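Local coordinates for protein acyl-CoA thioesterase (Alicyclobacillus acidocaldarius subsp. acidocaldarius, PDB 3RQB) that has a hot-dog fold and probably hydrolyses acyl-CoA thioesters, though its function has not been established, at residues G22-G27 with P77-A82; A45-K50 with L96-D101. All blocks are in the same frame, centred on the assembly; numbering follows the deposited sequence.

Contact 1. Residues G22-G27 with P77-A82; sequences GRQFHG and PFVIEA
The aromatic ring of F78 lies with one face over the backbone of G27, whose CA sits 3.7 Å from the centroid of the F78 ring, 28° off the ring normal, in a CH-pi contact. With chi1 at 58°, CG stands between the backbone N and the carbonyl carbon, which brings the ring over the neighbouring strand; a CB on G27 would run into it. An alanine in place of this phenylalanine is likely to take this lid off G27 and open a gap beside T47 of helix 41-53, which the ring also touches. On the same side, F25 and I80 pair directly, F25 CB lying 4.1 Å from I80 CB, and both side chains turn to A51 of the helix. The other side carries H26 and V79, which lie alongside and point the same way, V79 CG2 being 3.8 Å from H26 ND1; the far nitrogen of the imidazole is held by D21. Q24 crosses V79 obliquely, its CD 4.0 Å from V79 CG1. Between these two layers the backbones are joined by F25 N to I80 O (2.8 Å), I80 N to F25 O (2.8 Å), F78 N to G27 O (2.9 Å) and G27 N to F78 O. F25–I80 and G27–F78 are thus hydrogen-bonded pairs and H26–V79 a non-hydrogen-bonded pair of an antiparallel ladder, part of the sheet that wraps a helix in the hot-dog fold.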
loop_
_atom_site.group_PDB
_atom_site.type_symbol
_atom_site.label_atom_id
_atom_site.label_comp_id
_atom_site.label_asym_id
_atom_site.label_seq_id
_atom_site.Cartn_x
_atom_site.Cartn_y
_atom_site.Cartn_z
ATOM N N GLY B 22 -21.429 16.669 -12.981
ATOM C CA GLY B 22 -21.092 17.833 -12.182
ATOM C C GLY B 22 -20.986 17.564 -10.687
ATOM O O GLY B 22 -20.488 18.389 -9.930
ATOM N N ARG B 23 -21.469 16.406 -10.264
ATOM C CA ARG B 23 -21.422 16.006 -8.867
ATOM C C ARG B 23 -20.731 14.660 -8.793
ATOM O O ARG B 23 -19.704 14.515 -8.135
ATOM C CB ARG B 23 -22.816 15.986 -8.223
ATOM C CG ARG B 23 -23.173 17.309 -7.531
ATOM C CD ARG B 23 -24.509 17.268 -6.769
ATOM N NE ARG B 23 -24.707 18.473 -5.948
ATOM C CZ ARG B 23 -25.476 19.516 -6.274
ATOM N NH1 ARG B 23 -26.160 19.533 -7.412
ATOM N NH2 ARG B 23 -25.567 20.550 -5.450
ATOM N N GLN B 24 -21.315 13.668 -9.452
ATOM C CA GLN B 24 -20.749 12.330 -9.442
ATOM C C GLN B 24 -20.428 11.791 -10.848
ATOM O O GLN B 24 -20.903 12.311 -11.864
ATOM C CB GLN B 24 -21.691 11.408 -8.675
ATOM C CG GLN B 24 -22.069 11.983 -7.316
ATOM C CD GLN B 24 -23.147 11.188 -6.620
ATOM O OE1 GLN B 24 -23.175 11.106 -5.389
ATOM N NE2 GLN B 24 -24.046 10.597 -7.402
ATOM N N PHE B 25 -19.587 10.763 -10.891
ATOM C CA PHE B 25 -19.216 10.086 -12.130
ATOM C C PHE B 25 -20.055 8.847 -12.370
ATOM O O PHE B 25 -20.391 8.113 -11.436
ATOM C CB PHE B 25 -17.749 9.673 -12.096
ATOM C CG PHE B 25 -16.806 10.807 -12.325
ATOM C CD1 PHE B 25 -16.194 11.445 -11.255
ATOM C CD2 PHE B 25 -16.540 11.249 -13.610
ATOM C CE1 PHE B 25 -15.319 12.499 -11.458
ATOM C CE2 PHE B 25 -15.667 12.304 -13.823
ATOM C CZ PHE B 25 -15.054 12.933 -12.739
ATOM N N HIS B 26 -20.374 8.601 -13.635
ATOM C CA HIS B 26 -21.191 7.455 -13.979
ATOM C C HIS B 26 -20.426 6.499 -14.852
ATOM O O HIS B 26 -19.702 6.911 -15.751
ATOM C CB HIS B 26 -22.458 7.920 -14.670
ATOM C CG HIS B 26 -23.202 8.946 -13.886
ATOM N ND1 HIS B 26 -24.375 8.667 -13.218
ATOM C CD2 HIS B 26 -22.916 10.241 -13.623
ATOM C CE1 HIS B 26 -24.791 9.755 -12.596
ATOM N NE2 HIS B 26 -23.924 10.725 -12.828
ATOM N N GLY B 27 -20.580 5.218 -14.560
ATOM C CA GLY B 27 -19.944 4.185 -15.343
ATOM C C GLY B 27 -20.753 2.908 -15.298
ATOM O O GLY B 27 -21.744 2.788 -14.569
ATOM N N PRO B 77 -24.595 -0.417 -13.955
ATOM C CA PRO B 77 -24.117 0.943 -13.724
ATOM C C PRO B 77 -23.741 1.108 -12.250
ATOM O O PRO B 77 -24.268 0.415 -11.363
ATOM C CB PRO B 77 -25.339 1.801 -14.041
ATOM C CG PRO B 77 -26.189 0.956 -14.929
ATOM C CD PRO B 77 -25.965 -0.457 -14.488
ATOM N N PHE B 78 -22.802 2.018 -12.022
ATOM C CA PHE B 78 -22.338 2.406 -10.702
ATOM C C PHE B 78 -22.128 3.900 -10.724
ATOM O O PHE B 78 -22.210 4.537 -11.780
ATOM C CB PHE B 78 -21.013 1.754 -10.366
ATOM C CG PHE B 78 -19.943 2.080 -11.339
ATOM C CD1 PHE B 78 -19.194 3.223 -11.198
ATOM C CD2 PHE B 78 -19.700 1.250 -12.419
ATOM C CE1 PHE B 78 -18.208 3.520 -12.108
ATOM C CE2 PHE B 78 -18.716 1.548 -13.339
ATOM C CZ PHE B 78 -17.968 2.676 -13.181
ATOM N N VAL B 79 -21.883 4.454 -9.545
ATOM C CA VAL B 79 -21.635 5.872 -9.398
ATOM C C VAL B 79 -20.380 6.095 -8.561
ATOM O O VAL B 79 -20.159 5.400 -7.570
ATOM C CB VAL B 79 -22.840 6.542 -8.736
ATOM C CG1 VAL B 79 -22.421 7.329 -7.505
ATOM C CG2 VAL B 79 -23.545 7.422 -9.734
ATOM N N ILE B 80 -19.550 7.056 -8.957
ATOM C CA ILE B 80 -18.355 7.363 -8.187
ATOM C C ILE B 80 -18.348 8.798 -7.741
ATOM O O ILE B 80 -18.548 9.702 -8.536
ATOM C CB ILE B 80 -17.080 7.143 -8.993
ATOM C CG1 ILE B 80 -17.075 5.737 -9.596
ATOM C CG2 ILE B 80 -15.851 7.359 -8.099
ATOM C CD1 ILE B 80 -15.867 5.433 -10.469
ATOM N N GLU B 81 -18.081 9.016 -6.466
ATOM C CA GLU B 81 -17.982 10.367 -5.953
ATOM C C GLU B 81 -16.536 10.659 -5.589
ATOM O O GLU B 81 -16.029 10.150 -4.589
ATOM C CB GLU B 81 -18.850 10.466 -4.715
ATOM C CG GLU B 81 -18.960 11.833 -4.125
ATOM C CD GLU B 81 -19.939 11.849 -2.980
ATOM O OE1 GLU B 81 -21.164 11.815 -3.247
ATOM O OE2 GLU B 81 -19.478 11.868 -1.816
ATOM N N ALA B 82 -15.876 11.502 -6.377
ATOM C CA ALA B 82 -14.448 11.766 -6.164
ATOM C C ALA B 82 -14.148 13.180 -5.619
ATOM O O ALA B 82 -14.300 14.165 -6.340
ATOM C CB ALA B 82 -13.668 11.505 -7.453
#

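Contact 2. Residues A45-K50 with L96-D101; sequences AATMLK and LTMMQD
M48 meets M98, both selenomethionines, through its selenium: SE of M48 lies 3.6 Å from the terminal methyl CE of M98 and 4.0 Å from M98 CB. The two chains reach this point by different shapes. M48 leaves the helix with CG beside the backbone N and bends at chi2 (-54°) and again at chi3, which turns its methyl to the strand, where M48 CE packs 4.2 Å from L96 CB and near the peptide that joins L96 to T97. M98 instead runs straight out from the strand, CG anti to the backbone N (chi1 173°), and bends only at chi3. CE of M98 thereby touches both SE of M48 and, in a different direction, CG2 of T47, 4.0 Å away; the T47 and M98 side chains cross at about a right angle. Here is the hot-dog arrangement, a helix resting on the concave side of an antiparallel sheet: the axes of the short segments 45-50 and 96-100 stand 9.4 Å apart at 121°, and apolar groups fill the interval. OG1 of T47 is hydrogen-bonded back to I43 O in the preceding helical turn, consistent with the rotation that leaves CG2 facing M98. L96 points toward the helix and brings CD2 up to the carbonyl oxygen of M48. On the neighbouring strands, T106 and A108 of 103-113 touch M48, and I80 of 77-87 touches T47.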
loop_
_atom_site.group_PDB
_atom_site.type_symbol
_atom_site.label_atom_id
_atom_site.label_comp_id
_atom_site.label_asym_id
_atom_site.label_seq_id
_atom_site.Cartn_x
_atom_site.Cartn_y
_atom_site.Cartn_z
ATOM N N ALA B 45 -9.858 -0.585 -10.399
ATOM C CA ALA B 45 -8.907 0.368 -9.839
ATOM C C ALA B 45 -8.545 1.442 -10.858
ATOM O O ALA B 45 -8.452 2.618 -10.507
ATOM C CB ALA B 45 -7.651 -0.353 -9.328
ATOM N N ALA B 46 -8.333 1.030 -12.110
ATOM C CA ALA B 46 -8.100 1.964 -13.210
ATOM C C ALA B 46 -9.282 2.922 -13.277
ATOM O O ALA B 46 -9.122 4.141 -13.266
ATOM C CB ALA B 46 -7.947 1.216 -14.517
ATOM N N THR B 47 -10.480 2.354 -13.311
ATOM C CA THR B 47 -11.694 3.150 -13.190
ATOM C C THR B 47 -11.683 4.132 -12.003
ATOM O O THR B 47 -12.004 5.297 -12.174
ATOM C CB THR B 47 -12.924 2.249 -13.091
ATOM O OG1 THR B 47 -13.103 1.570 -14.337
ATOM C CG2 THR B 47 -14.148 3.081 -12.791
HETATM N N MSE B 48 -11.323 3.670 -10.809
HETATM C CA MSE B 48 -11.249 4.553 -9.644
HETATM C C MSE B 48 -10.321 5.737 -9.887
HETATM O O MSE B 48 -10.549 6.825 -9.356
HETATM C CB MSE B 48 -10.787 3.794 -8.393
HETATM C CG MSE B 48 -11.836 2.862 -7.806
HETATM SE SE MSE B 48 -13.523 3.775 -7.431
HETATM C CE MSE B 48 -13.431 3.781 -5.484
ATOM N N LEU B 49 -9.272 5.521 -10.682
ATOM C CA LEU B 49 -8.251 6.546 -10.938
ATOM C C LEU B 49 -8.660 7.615 -11.969
ATOM O O LEU B 49 -8.388 8.818 -11.789
ATOM C CB LEU B 49 -6.946 5.875 -11.369
ATOM C CG LEU B 49 -5.751 6.786 -11.659
ATOM C CD1 LEU B 49 -5.313 7.537 -10.407
ATOM C CD2 LEU B 49 -4.599 5.967 -12.224
ATOM N N LYS B 50 -9.306 7.170 -13.047
ATOM C CA LYS B 50 -9.776 8.082 -14.077
ATOM C C LYS B 50 -10.645 9.143 -13.447
ATOM O O LYS B 50 -10.540 10.313 -13.794
ATOM C CB LYS B 50 -10.575 7.345 -15.147
ATOM C CG LYS B 50 -9.762 6.334 -15.921
ATOM C CD LYS B 50 -8.467 6.945 -16.436
ATOM C CE LYS B 50 -8.713 7.937 -17.565
ATOM N NZ LYS B 50 -7.428 8.523 -18.058
ATOM N N LEU B 96 -12.231 8.738 -2.893
ATOM C CA LEU B 96 -13.245 8.271 -3.830
ATOM C C LEU B 96 -14.080 7.116 -3.321
ATOM O O LEU B 96 -13.640 6.291 -2.507
ATOM C CB LEU B 96 -12.628 7.896 -5.173
ATOM C CG LEU B 96 -11.575 8.852 -5.717
ATOM C CD1 LEU B 96 -10.202 8.452 -5.199
ATOM C CD2 LEU B 96 -11.596 8.839 -7.224
ATOM N N THR B 97 -15.307 7.083 -3.825
ATOM C CA THR B 97 -16.304 6.118 -3.414
ATOM C C THR B 97 -17.147 5.695 -4.609
ATOM O O THR B 97 -17.640 6.542 -5.358
ATOM C CB THR B 97 -17.209 6.742 -2.345
ATOM O OG1 THR B 97 -16.393 7.351 -1.329
ATOM C CG2 THR B 97 -18.110 5.689 -1.726
HETATM N N MSE B 98 -17.325 4.389 -4.775
HETATM C CA MSE B 98 -18.148 3.853 -5.856
HETATM C C MSE B 98 -19.387 3.161 -5.299
HETATM O O MSE B 98 -19.276 2.239 -4.496
HETATM C CB MSE B 98 -17.349 2.874 -6.721
HETATM C CG MSE B 98 -18.199 2.158 -7.769
HETATM SE SE MSE B 98 -17.268 0.691 -8.655
HETATM C CE MSE B 98 -15.716 1.684 -9.377
HETATM N N MSE B 99 -20.562 3.604 -5.737
HETATM C CA MSE B 99 -21.824 3.036 -5.271
HETATM C C MSE B 99 -22.657 2.435 -6.388
HETATM O O MSE B 99 -22.698 2.964 -7.492
HETATM C CB MSE B 99 -22.647 4.104 -4.551
HETATM C CG MSE B 99 -22.128 4.431 -3.168
HETATM SE SE MSE B 99 -22.531 6.252 -2.625
HETATM C CE MSE B 99 -21.509 7.224 -3.998
ATOM N N GLN B 100 -23.310 1.318 -6.083
ATOM C CA GLN B 100 -24.348 0.739 -6.935
ATOM C C GLN B 100 -25.566 0.464 -6.074
ATOM O O GLN B 100 -25.440 -0.123 -4.995
ATOM C CB GLN B 100 -23.887 -0.583 -7.522
ATOM C CG GLN B 100 -23.149 -0.463 -8.808
ATOM C CD GLN B 100 -22.506 -1.767 -9.186
ATOM O OE1 GLN B 100 -22.162 -2.572 -8.316
ATOM N NE2 GLN B 100 -22.347 -1.997 -10.488
ATOM N N ASP B 101 -26.743 0.867 -6.541
ATOM C CA ASP B 101 -27.966 0.620 -5.783
ATOM C C ASP B 101 -27.858 1.191 -4.366
ATOM O O ASP B 101 -28.276 0.549 -3.400
ATOM C CB ASP B 101 -28.259 -0.884 -5.692
ATOM C CG ASP B 101 -28.222 -1.574 -7.043
ATOM O OD1 ASP B 101 -29.185 -1.397 -7.822
ATOM O OD2 ASP B 101 -27.238 -2.306 -7.316
#

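Overall arrangement
After a short helix 11-15 and strand 19-20 come strand 25-28, helix 41-53, strand 61-69 and the neighbouring strands 77-87 and 91-100. Contact 1 closes a loop from 22-27 to 77-82 with 49 residues between; contact 2 closes one from 45-50 to 96-101 with 45. The first segment of contact 2 falls inside the first loop and its second segment beyond it, so the two cross rather than nest. Their centres are 7 Å apart, and strands 77-87 and 91-100 join them through probable backbone hydrogen bonds such as V79 O to M99 N, 2.6 Å. Contact 1 brings in the strand 25-28; contact 2 seats helix 41-53 of the N-terminal hot-dog domain on the same sheet.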